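Local coordinates for protein RsfP (Uncultured bacterium, PDB 4GLJ) that probably catalyses the phosphate-dependent cleavage of methylthioadenosine to adenine and methylthioribose 1-phosphate, and binds the dye rhodamine B, at residues Q116-T121 against T170-E175; V137-P142 against L206-S211; G43-D48 against R79-A84; R91-V96 against A210-A215; D15-G20 against T58-T63. One frame throughout, in Å; residues are numbered along the deposited sequence.

Contact 1 of 5, residues Q116-T121 against T170-E175; sequences QMIDMT and TYVCIE
Ile118 sets CG1 beside its own backbone N (chi1 -66°), while Thr170 turns CG2 away from its N; the two branches cross, with Thr170 CG2 3.9 Å from Ile118 CG1 and also touching CD1. At the far end Thr121 holds OG1 between its backbone N and carbonyl carbon (chi1 69°). That rotation lays the methyl CG2 against the sulfur of Cys173, 3.7 Å from SG, and frees OG1 to turn back on Asp119. OG1 donates to the syn lone pair of Asp119 OD1 at 2.7 Å, and the backbone N of Thr121 reaches the same OD1 at 3.0 Å, from the anti side but well out of the carboxylate plane, closing an Asx turn. Two bonds thus grip one carboxylate oxygen; the other, OD2, is salt-bridged to Lys205.

Strands 111-119 and 169-173 run parallel here, neighbours in the central sheet of the phosphorylase superfamily fold. Tyr171 N bonds to Gln116 O and Ile118 N to Tyr171 O, then Cys173 N donates to Ile118 O at 3.0 Å. The last rung, Met120 N to Cys173 O at 2.8 Å, is bent to 134°. Beyond it a water bridges Met120 O to Glu175 N.

A valine in place of Thr121 would probably leave Asp119 OD1 without its hydroxyl donor and the turn held by one bond fewer.

Tyr171 OH receives Thr199 N and Asn200 N, and its side chain lies about 4 Å from a bound phosphate. Ile174 touches rhodamine B, while Thr181 and Ala183 of the second subunit pack on Gln116 and Ile118.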
# COMPACT_ATOMS: atom_id res chain seq x y z
N GLN A 116 -10.74 17.33 0.98
CA GLN A 116 -9.65 16.59 0.34
C GLN A 116 -9.59 15.23 0.97
O GLN A 116 -10.16 15.00 2.06
CB GLN A 116 -8.31 17.35 0.51
CG GLN A 116 -8.09 18.49 -0.54
CD GLN A 116 -8.07 17.90 -1.98
OE1 GLN A 116 -7.61 16.79 -2.16
NE2 GLN A 116 -8.63 18.61 -2.96
N MET A 117 -8.80 14.36 0.35
CA MET A 117 -8.71 12.96 0.82
C MET A 117 -7.34 12.46 0.46
O MET A 117 -6.72 12.95 -0.54
CB MET A 117 -9.69 12.08 0.07
CG MET A 117 -11.12 12.35 0.40
SD MET A 117 -12.15 11.31 -0.62
CE MET A 117 -12.40 9.90 0.44
N ILE A 118 -6.82 11.52 1.25
CA ILE A 118 -5.55 10.88 0.87
C ILE A 118 -5.84 9.37 0.99
O ILE A 118 -6.32 8.94 2.03
CB ILE A 118 -4.42 11.27 1.85
CG1 ILE A 118 -4.11 12.83 1.72
CG2 ILE A 118 -3.26 10.30 1.58
CD1 ILE A 118 -3.06 13.41 2.65
N ASP A 119 -5.61 8.60 -0.08
CA ASP A 119 -5.91 7.19 -0.09
C ASP A 119 -4.72 6.38 0.36
O ASP A 119 -3.78 6.16 -0.41
CB ASP A 119 -6.34 6.74 -1.48
CG ASP A 119 -6.85 5.30 -1.49
OD1 ASP A 119 -6.90 4.65 -0.43
OD2 ASP A 119 -7.21 4.83 -2.60
N MET A 120 -4.73 5.97 1.63
CA MET A 120 -3.69 5.05 2.16
C MET A 120 -4.11 3.58 2.16
O MET A 120 -3.38 2.75 2.69
CB MET A 120 -3.37 5.42 3.62
CG MET A 120 -2.77 6.83 3.70
SD MET A 120 -1.32 7.12 2.67
CE MET A 120 -0.17 5.87 3.19
N THR A 121 -5.28 3.25 1.62
CA THR A 121 -5.74 1.86 1.60
C THR A 121 -4.82 1.04 0.71
O THR A 121 -4.09 1.62 -0.10
CB THR A 121 -7.18 1.68 1.09
OG1 THR A 121 -7.30 1.96 -0.32
CG2 THR A 121 -8.20 2.56 1.96
N THR A 170 -8.92 17.56 5.41
CA THR A 170 -8.40 16.42 4.66
C THR A 170 -8.65 15.10 5.39
O THR A 170 -8.27 15.00 6.57
CB THR A 170 -6.90 16.57 4.41
OG1 THR A 170 -6.74 17.69 3.55
CG2 THR A 170 -6.36 15.32 3.70
N TYR A 171 -9.32 14.14 4.72
CA TYR A 171 -9.67 12.80 5.26
C TYR A 171 -8.60 11.84 4.80
O TYR A 171 -8.39 11.67 3.61
CB TYR A 171 -11.03 12.36 4.66
CG TYR A 171 -11.61 10.97 5.00
CD1 TYR A 171 -11.01 9.75 4.52
CD2 TYR A 171 -12.82 10.85 5.69
CE1 TYR A 171 -11.61 8.48 4.78
CE2 TYR A 171 -13.41 9.58 5.92
CZ TYR A 171 -12.80 8.41 5.48
OH TYR A 171 -13.49 7.20 5.73
N VAL A 172 -7.92 11.17 5.75
CA VAL A 172 -6.97 10.15 5.31
C VAL A 172 -7.70 8.81 5.52
O VAL A 172 -8.22 8.55 6.58
CB VAL A 172 -5.60 10.21 6.06
CG1 VAL A 172 -5.81 10.08 7.55
CG2 VAL A 172 -4.73 9.01 5.61
N CYS A 173 -7.66 7.94 4.48
CA CYS A 173 -8.36 6.68 4.53
C CYS A 173 -7.31 5.60 4.68
O CYS A 173 -6.48 5.47 3.82
CB CYS A 173 -9.09 6.42 3.23
SG CYS A 173 -10.37 5.10 3.47
N ILE A 174 -7.46 4.77 5.72
CA ILE A 174 -6.50 3.69 5.93
C ILE A 174 -7.21 2.38 5.72
O ILE A 174 -8.48 2.30 5.65
CB ILE A 174 -5.88 3.77 7.36
CG1 ILE A 174 -6.96 3.55 8.46
CG2 ILE A 174 -5.06 5.09 7.55
CD1 ILE A 174 -6.34 3.21 9.84
N GLU A 175 -6.41 1.33 5.59
CA GLU A 175 -6.93 0.00 5.28
C GLU A 175 -7.75 -0.57 6.46
O GLU A 175 -8.79 -1.13 6.22
CB GLU A 175 -5.75 -0.95 4.93
CG GLU A 175 -6.19 -2.35 4.49
CD GLU A 175 -7.17 -2.26 3.30
OE1 GLU A 175 -6.79 -1.65 2.29
OE2 GLU A 175 -8.35 -2.79 3.31
O HOH W 1 -3.54 1.94 5.44

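Contact 2 of 5, residues V137-P142 against L206-S211; sequences VSMADP and LAREAS
Arg208 NH2 donates to Asp141 O at 2.7 Å, the oxygen lying at the edge of the guanidinium and the donor lying in the carbonyl plane; the N-H is bent only to 156°. NH1 makes two weaker bonds, to the same Asp141 O at 3.2 Å and to Ser138 O, also at 3.2 Å. A water in the guanidinium plane takes a further weak bond from NH1 and accepts from Asp141 N, tying the cation to the loop's backbone rather than to a carboxylate. The side chain of Asp141 points elsewhere, to a salt bridge with Arg182 of the second subunit. A second water joins Val137 N to Glu209 OE2, 2.8 Å from the latter; Glu209 is also held by Thr127 and Phe128 N, and by Gln178 of the second subunit.

Arg208 and Glu209 close the helix 200-209, which ends in a Schellman motif: Ser211, with positive phi, bonds through its N to Arg208 O, and Ile212 N returns to Ala207 O.

Two bends in the arginine chain, chi2 56° and chi3 53°, fold it over the loop. Met139 slides past in the opposite direction, its SD 3.6 Å from Arg208 CB. Val137 CG2 wedges between the two helix residues, 3.9 Å from Arg208 CG and 3.8 Å from Glu209 CG, crossing the glutamate chain at about a right angle. Ala269 and Ala272 also pack on Arg208.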
# COMPACT_ATOMS: atom_id res chain seq x y z
N VAL A 137 -9.63 9.06 -14.53
CA VAL A 137 -10.40 10.27 -14.07
C VAL A 137 -9.50 11.12 -13.15
O VAL A 137 -8.59 10.61 -12.49
CB VAL A 137 -11.72 9.90 -13.38
CG1 VAL A 137 -12.61 9.15 -14.35
CG2 VAL A 137 -11.49 9.05 -12.12
N SER A 138 -9.69 12.41 -13.14
CA SER A 138 -8.99 13.27 -12.18
C SER A 138 -9.68 13.22 -10.82
O SER A 138 -10.88 13.33 -10.73
CB SER A 138 -9.01 14.69 -12.71
OG SER A 138 -8.93 15.60 -11.64
N MET A 139 -8.93 13.04 -9.75
CA MET A 139 -9.48 13.09 -8.40
C MET A 139 -8.93 14.33 -7.71
O MET A 139 -8.96 14.39 -6.49
CB MET A 139 -9.03 11.87 -7.63
CG MET A 139 -9.67 10.57 -8.13
SD MET A 139 -11.46 10.59 -8.01
CE MET A 139 -11.86 10.72 -6.24
N ALA A 140 -8.51 15.34 -8.48
CA ALA A 140 -7.87 16.57 -7.91
C ALA A 140 -8.76 17.14 -6.80
O ALA A 140 -8.28 17.48 -5.66
CB ALA A 140 -7.61 17.64 -8.98
N ASP A 141 -10.05 17.27 -7.11
CA ASP A 141 -11.03 17.66 -6.10
C ASP A 141 -11.93 16.43 -5.81
O ASP A 141 -12.88 16.13 -6.59
CB ASP A 141 -11.82 18.94 -6.54
CG ASP A 141 -10.90 20.09 -6.82
OD1 ASP A 141 -10.27 20.59 -5.88
OD2 ASP A 141 -10.73 20.45 -8.01
N PRO A 142 -11.58 15.64 -4.76
CA PRO A 142 -12.21 14.35 -4.80
C PRO A 142 -13.64 14.30 -4.21
O PRO A 142 -14.24 13.22 -4.27
CB PRO A 142 -11.28 13.47 -3.91
CG PRO A 142 -10.80 14.49 -2.90
CD PRO A 142 -10.47 15.69 -3.76
N LEU A 206 -14.51 5.47 -7.17
CA LEU A 206 -15.51 4.72 -7.92
C LEU A 206 -16.72 5.62 -8.29
O LEU A 206 -17.22 5.56 -9.41
CB LEU A 206 -15.95 3.47 -7.13
CG LEU A 206 -14.74 2.48 -6.97
CD1 LEU A 206 -15.03 1.40 -5.91
CD2 LEU A 206 -14.38 1.81 -8.31
N ALA A 207 -17.16 6.43 -7.35
CA ALA A 207 -18.28 7.37 -7.58
C ALA A 207 -17.85 8.32 -8.70
O ALA A 207 -18.65 8.63 -9.62
CB ALA A 207 -18.59 8.16 -6.28
N ARG A 208 -16.59 8.80 -8.68
CA ARG A 208 -16.12 9.70 -9.73
C ARG A 208 -16.12 9.00 -11.10
O ARG A 208 -16.57 9.56 -12.11
CB ARG A 208 -14.72 10.23 -9.40
CG ARG A 208 -14.18 11.30 -10.34
CD ARG A 208 -15.04 12.57 -10.54
NE ARG A 208 -15.38 13.17 -9.24
CZ ARG A 208 -14.62 14.08 -8.63
NH1 ARG A 208 -13.50 14.53 -9.24
NH2 ARG A 208 -15.01 14.64 -7.48
N GLU A 209 -15.62 7.76 -11.14
CA GLU A 209 -15.62 7.00 -12.40
C GLU A 209 -17.02 6.73 -12.90
O GLU A 209 -17.22 6.53 -14.13
CB GLU A 209 -14.93 5.63 -12.23
CG GLU A 209 -13.42 5.79 -12.04
CD GLU A 209 -12.71 4.45 -11.98
OE1 GLU A 209 -13.42 3.41 -11.80
OE2 GLU A 209 -11.43 4.45 -12.10
N ALA A 210 -17.96 6.64 -11.96
CA ALA A 210 -19.36 6.42 -12.31
C ALA A 210 -20.09 7.72 -12.62
O ALA A 210 -21.32 7.72 -12.75
CB ALA A 210 -20.08 5.70 -11.21
N SER A 211 -19.34 8.82 -12.73
CA SER A 211 -19.90 10.16 -13.00
C SER A 211 -20.99 10.59 -11.97
O SER A 211 -21.97 11.22 -12.32
CB SER A 211 -20.46 10.21 -14.45
OG SER A 211 -19.41 9.97 -15.39
O HOH W 2 -9.88 6.12 -13.69
O HOH W 3 -11.19 16.48 -9.59

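Contact 3 of 5, residues G43-D48 against R79-A84; sequences GEPSDD and RANIYA
Asn81 reads the backbone and hydroxyl of Ser46 with both ends of its amide. CG stands beside the backbone N of Asn81 (chi1 -72°), a rotation that swings the amide off the helix toward the loop. OD1 accepts from Ser46 N at 2.7 Å, in the carbonyl plane and on a lone pair, while ND2 donates to Ser46 OG at 2.9 Å with the oxygen almost in the amide plane. With OD1 accepting and ND2 donating, the two bonds fix which way the amide is flipped. Ser46 cooperates through its own torsion: OG lies beside its backbone N (chi1 -65°), which turns hydroxyl and N-H to the same partner. The hydroxyl, on a buried residue, has a second partner in Arg64 O.

Pro45 leads into this grip. Its CB is 3.2 Å from Asn81 OD1, and its CG rests 3.8 Å from the methyl of Ala84, one turn further along the helix than Ala80. Ala80 CB points at the loop and meets two carbonyl oxygens, Gly43 O at 3.3 Å and Glu44 O at 3.5 Å; side chains this small let the loop lie close on the helix. Gly43 itself takes a phi of 88°, and at its backbone angles a CB would be jammed against the preceding carbonyl oxygen.

The loop between strands 33-36 and 49-54 thus leans on one side of helix 78-87. Asn81 also packs on Leu62 of strand 57-63, whereas Arg79 and Ile82 of the helix turn to Leu206 of helix 200-209.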
# COMPACT_ATOMS: atom_id res chain seq x y z
N GLY A 43 -20.96 -8.42 -8.26
CA GLY A 43 -21.60 -9.17 -7.22
C GLY A 43 -22.59 -8.29 -6.48
O GLY A 43 -23.03 -7.26 -7.03
N GLU A 44 -22.92 -8.69 -5.26
CA GLU A 44 -23.99 -8.04 -4.53
C GLU A 44 -23.49 -6.84 -3.76
O GLU A 44 -22.39 -6.85 -3.18
CB GLU A 44 -24.63 -9.03 -3.55
CG GLU A 44 -25.08 -10.31 -4.24
CD GLU A 44 -26.06 -11.11 -3.37
OE1 GLU A 44 -25.61 -11.58 -2.29
OE2 GLU A 44 -27.25 -11.26 -3.77
N PRO A 45 -24.33 -5.78 -3.69
CA PRO A 45 -24.05 -4.66 -2.80
C PRO A 45 -24.05 -5.13 -1.35
O PRO A 45 -24.47 -6.28 -1.12
CB PRO A 45 -25.23 -3.70 -2.99
CG PRO A 45 -25.79 -4.12 -4.31
CD PRO A 45 -25.59 -5.61 -4.42
N SER A 46 -23.64 -4.23 -0.43
CA SER A 46 -23.51 -4.57 0.97
C SER A 46 -24.82 -5.07 1.57
O SER A 46 -24.79 -5.91 2.43
CB SER A 46 -23.08 -3.39 1.75
OG SER A 46 -21.81 -2.92 1.43
N ASP A 47 -25.96 -4.55 1.11
CA ASP A 47 -27.28 -4.97 1.60
C ASP A 47 -28.27 -4.55 0.51
O ASP A 47 -27.89 -3.80 -0.40
CB ASP A 47 -27.54 -4.19 2.89
CG ASP A 47 -28.79 -4.62 3.63
OD1 ASP A 47 -29.39 -5.69 3.34
OD2 ASP A 47 -29.18 -3.82 4.54
N ASP A 48 -29.53 -4.99 0.61
CA ASP A 48 -30.59 -4.45 -0.24
C ASP A 48 -30.62 -2.93 -0.09
O ASP A 48 -30.44 -2.42 1.00
CB ASP A 48 -31.94 -5.03 0.19
CG ASP A 48 -32.05 -6.53 -0.08
OD1 ASP A 48 -31.22 -7.10 -0.83
OD2 ASP A 48 -32.98 -7.14 0.45
N ARG A 79 -17.29 -1.58 -5.42
CA ARG A 79 -17.68 -1.54 -6.81
C ARG A 79 -19.13 -1.92 -7.06
O ARG A 79 -19.81 -1.20 -7.70
CB ARG A 79 -16.75 -2.40 -7.67
CG ARG A 79 -15.40 -1.81 -8.02
CD ARG A 79 -14.54 -2.78 -8.80
NE ARG A 79 -14.41 -4.02 -8.09
CZ ARG A 79 -13.97 -5.16 -8.59
NH1 ARG A 79 -13.58 -5.26 -9.83
NH2 ARG A 79 -13.92 -6.20 -7.81
N ALA A 80 -19.62 -3.02 -6.47
CA ALA A 80 -21.09 -3.32 -6.45
C ALA A 80 -21.97 -2.24 -5.91
O ALA A 80 -23.01 -1.96 -6.50
CB ALA A 80 -21.37 -4.69 -5.80
N ASN A 81 -21.60 -1.62 -4.80
CA ASN A 81 -22.44 -0.58 -4.19
C ASN A 81 -22.60 0.64 -5.12
O ASN A 81 -23.70 1.13 -5.31
CB ASN A 81 -21.79 -0.10 -2.88
CG ASN A 81 -21.87 -1.15 -1.76
OD1 ASN A 81 -22.65 -2.13 -1.89
ND2 ASN A 81 -21.14 -0.93 -0.64
N ILE A 82 -21.49 1.07 -5.71
CA ILE A 82 -21.51 2.29 -6.54
C ILE A 82 -22.17 1.89 -7.82
O ILE A 82 -22.99 2.65 -8.32
CB ILE A 82 -20.03 2.82 -6.74
CG1 ILE A 82 -19.48 3.43 -5.44
CG2 ILE A 82 -19.99 3.87 -7.85
CD1 ILE A 82 -20.32 4.52 -4.79
N TYR A 83 -21.89 0.69 -8.36
CA TYR A 83 -22.51 0.30 -9.61
C TYR A 83 -24.06 0.23 -9.43
O TYR A 83 -24.87 0.71 -10.27
CB TYR A 83 -22.03 -1.07 -10.09
CG TYR A 83 -22.40 -1.38 -11.55
CD1 TYR A 83 -21.51 -1.08 -12.60
CD2 TYR A 83 -23.64 -1.96 -11.90
CE1 TYR A 83 -21.85 -1.36 -13.94
CE2 TYR A 83 -23.98 -2.23 -13.24
CZ TYR A 83 -23.07 -1.92 -14.25
OH TYR A 83 -23.39 -2.14 -15.57
N ALA A 84 -24.49 -0.39 -8.34
CA ALA A 84 -25.94 -0.50 -8.05
C ALA A 84 -26.63 0.90 -7.98
O ALA A 84 -27.71 1.08 -8.51
CB ALA A 84 -26.12 -1.28 -6.76

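Contact 4 of 5, residues R91-V96 against A210-A215; sequences RYIVSV and ASIAYA
Four backbone bonds run between Arg91-Ser95 and Ala213-Ala215. Ala213 N donates to Arg91 O at 3.0 Å, Ile93 N to Ala213 O at 2.7 Å, Ala215 N to Ile93 O at 3.1 Å, and Ser95 N to Ala215 O at 2.9 Å. Contacts from the CA atoms of Tyr92, Tyr214 and Val94 to facing carbonyl oxygens supplement them.

Apolar packing divides between two faces. On one, Ile93 fits between Ile212 and Tyr214: its CG1 lies 3.6 Å from Ile212 CG2, and its CG2 lies 3.6 Å from Tyr214 CD2. Ile82 and Leu85 of helix 78-87 close over Ile93. On the other, Tyr92 CD1 touches Ala213 CB at 3.9 Å, under Val147 of helix 145-157.

Polar side chains gather near Ser95. Tyr214 reaches it because chi1, 174°, swings the ring away from its own N and past Ile93, until OH comes 3.2 Å from Ser95 CB. That hydroxyl is bonded to Glu203 of helix 200-209, and Ser95 OG to Asn200 of the same helix and to Ser97, so partners outside the two segments satisfy both hydroxyls.

The two strands are parallel, at 15° to one another, and strand 92-101 also pairs with strand 16-20 on its other edge: an interior stretch of the sheet, flanked by helices on both faces, as in the alpha/beta fold of the nucleoside phosphorylase superfamily.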
# COMPACT_ATOMS: atom_id res chain seq x y z
N ARG A 91 -27.40 10.63 -9.07
CA ARG A 91 -26.54 11.67 -9.58
C ARG A 91 -25.77 12.29 -8.41
O ARG A 91 -24.76 12.95 -8.61
CB ARG A 91 -27.41 12.73 -10.26
CG ARG A 91 -28.13 12.16 -11.50
CD ARG A 91 -29.20 13.10 -12.02
NE ARG A 91 -28.63 14.41 -12.27
CZ ARG A 91 -29.10 15.54 -11.79
NH1 ARG A 91 -30.20 15.60 -11.07
NH2 ARG A 91 -28.43 16.63 -12.07
N TYR A 92 -26.30 12.09 -7.20
CA TYR A 92 -25.67 12.68 -5.99
C TYR A 92 -25.58 11.67 -4.90
O TYR A 92 -26.55 11.03 -4.60
CB TYR A 92 -26.43 13.88 -5.42
CG TYR A 92 -26.69 15.01 -6.45
CD1 TYR A 92 -25.69 15.97 -6.76
CD2 TYR A 92 -27.89 15.05 -7.17
CE1 TYR A 92 -25.93 16.99 -7.69
CE2 TYR A 92 -28.16 16.05 -8.13
CZ TYR A 92 -27.18 17.01 -8.36
OH TYR A 92 -27.44 17.99 -9.28
N ILE A 93 -24.38 11.51 -4.31
CA ILE A 93 -24.20 10.66 -3.09
C ILE A 93 -23.69 11.50 -1.93
O ILE A 93 -22.75 12.28 -2.10
CB ILE A 93 -23.15 9.51 -3.33
CG1 ILE A 93 -23.75 8.55 -4.36
CG2 ILE A 93 -22.84 8.77 -2.02
CD1 ILE A 93 -22.74 7.49 -4.84
N VAL A 94 -24.32 11.32 -0.77
CA VAL A 94 -23.76 11.78 0.48
C VAL A 94 -23.34 10.54 1.26
O VAL A 94 -24.12 9.71 1.64
CB VAL A 94 -24.74 12.61 1.34
CG1 VAL A 94 -24.05 13.07 2.65
CG2 VAL A 94 -25.17 13.85 0.55
N SER A 95 -22.06 10.48 1.57
CA SER A 95 -21.49 9.38 2.37
C SER A 95 -21.45 9.91 3.81
O SER A 95 -20.97 11.02 4.09
CB SER A 95 -20.01 9.18 1.93
OG SER A 95 -19.29 8.64 3.07
N VAL A 96 -21.94 9.13 4.73
CA VAL A 96 -22.00 9.55 6.09
C VAL A 96 -21.13 8.60 6.85
O VAL A 96 -21.44 7.40 6.89
CB VAL A 96 -23.44 9.53 6.64
CG1 VAL A 96 -23.37 10.00 8.10
CG2 VAL A 96 -24.38 10.42 5.78
N ALA A 210 -17.96 6.64 -11.96
CA ALA A 210 -19.36 6.42 -12.31
C ALA A 210 -20.09 7.72 -12.62
O ALA A 210 -21.32 7.72 -12.75
CB ALA A 210 -20.08 5.70 -11.21
N SER A 211 -19.34 8.82 -12.73
CA SER A 211 -19.90 10.16 -13.00
C SER A 211 -20.99 10.59 -11.97
O SER A 211 -21.97 11.22 -12.32
CB SER A 211 -20.46 10.21 -14.45
OG SER A 211 -19.41 9.97 -15.39
N ILE A 212 -20.79 10.25 -10.69
CA ILE A 212 -21.74 10.62 -9.64
C ILE A 212 -21.08 11.59 -8.67
O ILE A 212 -19.96 11.33 -8.22
CB ILE A 212 -22.18 9.39 -8.83
CG1 ILE A 212 -22.84 8.33 -9.71
CG2 ILE A 212 -23.09 9.79 -7.65
CD1 ILE A 212 -23.08 6.95 -9.03
N ALA A 213 -21.75 12.68 -8.34
CA ALA A 213 -21.21 13.67 -7.46
C ALA A 213 -21.24 13.08 -6.08
O ALA A 213 -22.20 12.46 -5.68
CB ALA A 213 -22.05 14.98 -7.54
N TYR A 214 -20.16 13.25 -5.34
CA TYR A 214 -19.97 12.49 -4.13
C TYR A 214 -19.30 13.41 -3.15
O TYR A 214 -18.27 14.04 -3.46
CB TYR A 214 -19.09 11.26 -4.37
CG TYR A 214 -18.70 10.42 -3.13
CD1 TYR A 214 -17.64 10.86 -2.28
CD2 TYR A 214 -19.32 9.22 -2.87
CE1 TYR A 214 -17.26 10.14 -1.16
CE2 TYR A 214 -18.98 8.46 -1.75
CZ TYR A 214 -17.94 8.92 -0.90
OH TYR A 214 -17.54 8.12 0.17
N ALA A 215 -19.88 13.50 -1.95
CA ALA A 215 -19.23 14.23 -0.85
C ALA A 215 -19.49 13.53 0.49
O ALA A 215 -20.34 12.64 0.59
CB ALA A 215 -19.60 15.72 -0.80

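Contact 5 of 5, residues D15-G20 against T58-T63; sequences DIAIIG and TVAFLT
The Phe61 ring leans obliquely on the facing strand, with Gly20 CA 3.9 Å from Phe61 CE1. Ile18 CG2 lies 3.9 Å from Phe61 CD1. The backbone oxygen of Ile18 comes closer to that same ring atom, 3.7 Å from Phe61 CD1. A chi1 of 178° runs the Phe61 ring along the strand to Gly20, where a CB would clash with CZ. Met27, from a loop, packs on the ring as well. With an alanine in place of Phe61, the Gly20 backbone and Ile18 CG2 would probably lose their aromatic neighbour, and a gap would open beside Met27.

On the same face Ile18 crosses Val59, CG1 to CG1 at 3.8 Å, while the opposite face pairs Ala17 CB with Ala60 CB at 4.0 Å. Helix 237-263 packs over Ile16, Ile18 and Val59, and helix 78-87 over Ala17, Ile19 and Leu62.

Parallel pairing supplies the polar part. Ala60 N donates to Ile16 O and Ile18 N to Ala60 O, the latter at 2.7 Å; Leu62 N then meets Ile18 O, and Gly20 N closes the series on Leu62 O at 2.8 Å. At the start a water bridges Asp15 N and Thr58 O.

Across the strands, then, polar bonds belong to the backbone while the side chains meet as hydrocarbon, chemistry suited to a buried sheet between two helices.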
# COMPACT_ATOMS: atom_id res chain seq x y z
N ASP A 15 -32.46 10.06 -7.52
CA ASP A 15 -31.47 10.98 -8.02
C ASP A 15 -30.37 11.11 -6.95
O ASP A 15 -29.27 11.60 -7.24
CB ASP A 15 -32.20 12.30 -8.15
CG ASP A 15 -31.38 13.38 -8.79
OD1 ASP A 15 -30.86 13.14 -9.90
OD2 ASP A 15 -31.32 14.50 -8.20
N ILE A 16 -30.72 10.75 -5.72
CA ILE A 16 -29.91 11.06 -4.54
C ILE A 16 -29.78 9.79 -3.70
O ILE A 16 -30.79 9.07 -3.54
CB ILE A 16 -30.63 12.09 -3.64
CG1 ILE A 16 -30.89 13.39 -4.42
CG2 ILE A 16 -29.75 12.37 -2.37
CD1 ILE A 16 -31.91 14.32 -3.71
N ALA A 17 -28.57 9.50 -3.21
CA ALA A 17 -28.31 8.34 -2.36
C ALA A 17 -27.56 8.72 -1.14
O ALA A 17 -26.69 9.61 -1.15
CB ALA A 17 -27.59 7.25 -3.15
N ILE A 18 -27.89 8.06 -0.04
CA ILE A 18 -27.16 8.22 1.18
C ILE A 18 -26.47 6.86 1.45
O ILE A 18 -27.14 5.80 1.46
CB ILE A 18 -28.09 8.52 2.34
CG1 ILE A 18 -29.00 9.75 2.03
CG2 ILE A 18 -27.34 8.67 3.67
CD1 ILE A 18 -28.19 11.02 1.76
N ILE A 19 -25.14 6.91 1.70
CA ILE A 19 -24.40 5.70 2.04
C ILE A 19 -24.10 5.86 3.49
O ILE A 19 -23.37 6.78 3.92
CB ILE A 19 -23.08 5.49 1.22
CG1 ILE A 19 -23.40 5.42 -0.26
CG2 ILE A 19 -22.36 4.23 1.77
CD1 ILE A 19 -22.19 5.24 -1.17
N GLY A 20 -24.74 5.01 4.30
CA GLY A 20 -24.65 5.14 5.73
C GLY A 20 -23.54 4.29 6.37
O GLY A 20 -23.54 3.04 6.17
N THR A 58 -37.51 11.12 -3.62
CA THR A 58 -37.05 9.73 -3.54
C THR A 58 -35.55 9.69 -3.25
O THR A 58 -34.76 10.37 -3.93
CB THR A 58 -37.35 8.99 -4.87
OG1 THR A 58 -38.77 8.94 -5.03
CG2 THR A 58 -36.81 7.56 -4.86
N VAL A 59 -35.15 8.95 -2.22
CA VAL A 59 -33.73 8.83 -1.84
C VAL A 59 -33.42 7.32 -1.77
O VAL A 59 -34.29 6.55 -1.38
CB VAL A 59 -33.55 9.44 -0.45
CG1 VAL A 59 -32.13 9.30 -0.04
CG2 VAL A 59 -33.91 10.93 -0.46
N ALA A 60 -32.22 6.91 -2.19
CA ALA A 60 -31.73 5.53 -1.98
C ALA A 60 -30.80 5.51 -0.75
O ALA A 60 -29.92 6.36 -0.63
CB ALA A 60 -30.97 5.07 -3.22
N PHE A 61 -31.00 4.55 0.14
CA PHE A 61 -30.21 4.45 1.37
C PHE A 61 -29.48 3.09 1.30
O PHE A 61 -30.12 2.04 1.07
CB PHE A 61 -31.04 4.49 2.68
CG PHE A 61 -30.18 4.34 3.91
CD1 PHE A 61 -29.35 5.40 4.34
CD2 PHE A 61 -30.08 3.11 4.59
CE1 PHE A 61 -28.49 5.25 5.44
CE2 PHE A 61 -29.21 2.95 5.69
CZ PHE A 61 -28.43 4.03 6.13
N LEU A 62 -28.16 3.13 1.43
CA LEU A 62 -27.34 1.88 1.37
C LEU A 62 -26.52 1.85 2.68
O LEU A 62 -25.83 2.82 2.99
CB LEU A 62 -26.43 1.93 0.15
CG LEU A 62 -25.43 0.76 0.00
CD1 LEU A 62 -26.20 -0.53 0.30
CD2 LEU A 62 -24.92 0.72 -1.42
N THR A 63 -26.66 0.78 3.48
CA THR A 63 -25.84 0.63 4.71
C THR A 63 -24.55 0.06 4.29
O THR A 63 -24.52 -1.10 3.87
CB THR A 63 -26.45 -0.41 5.66
OG1 THR A 63 -27.80 -0.05 5.86
CG2 THR A 63 -25.72 -0.37 6.97
O HOH W 4 -34.77 10.99 -6.57

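In the fold
Contacts 1, 4 and 5 belong to one sheet; contacts 4 and 5 lie 9 Å apart, centre to centre, joined by a salt bridge from Arg91 NH1 to Asp15 OD1 and by strand 92-101 pairing with 16-20. Contact 2 shares Ala210 and Ser211 with contact 4 and touches contact 1, where Gln116 NE2 probably bonds to Ala140 O. Contact 3 packs on contact 5 through Asn81 and Leu62, and on contacts 2 and 4 through Ile82. Bound rhodamine B comes within about 4 Å of the side chains of Ile174 (contact 1) and Ser138 (contact 2), whereas the side chain of Thr63 in contact 5 is about 8 Å from it. Contacts 1 and 2 both touch the second subunit.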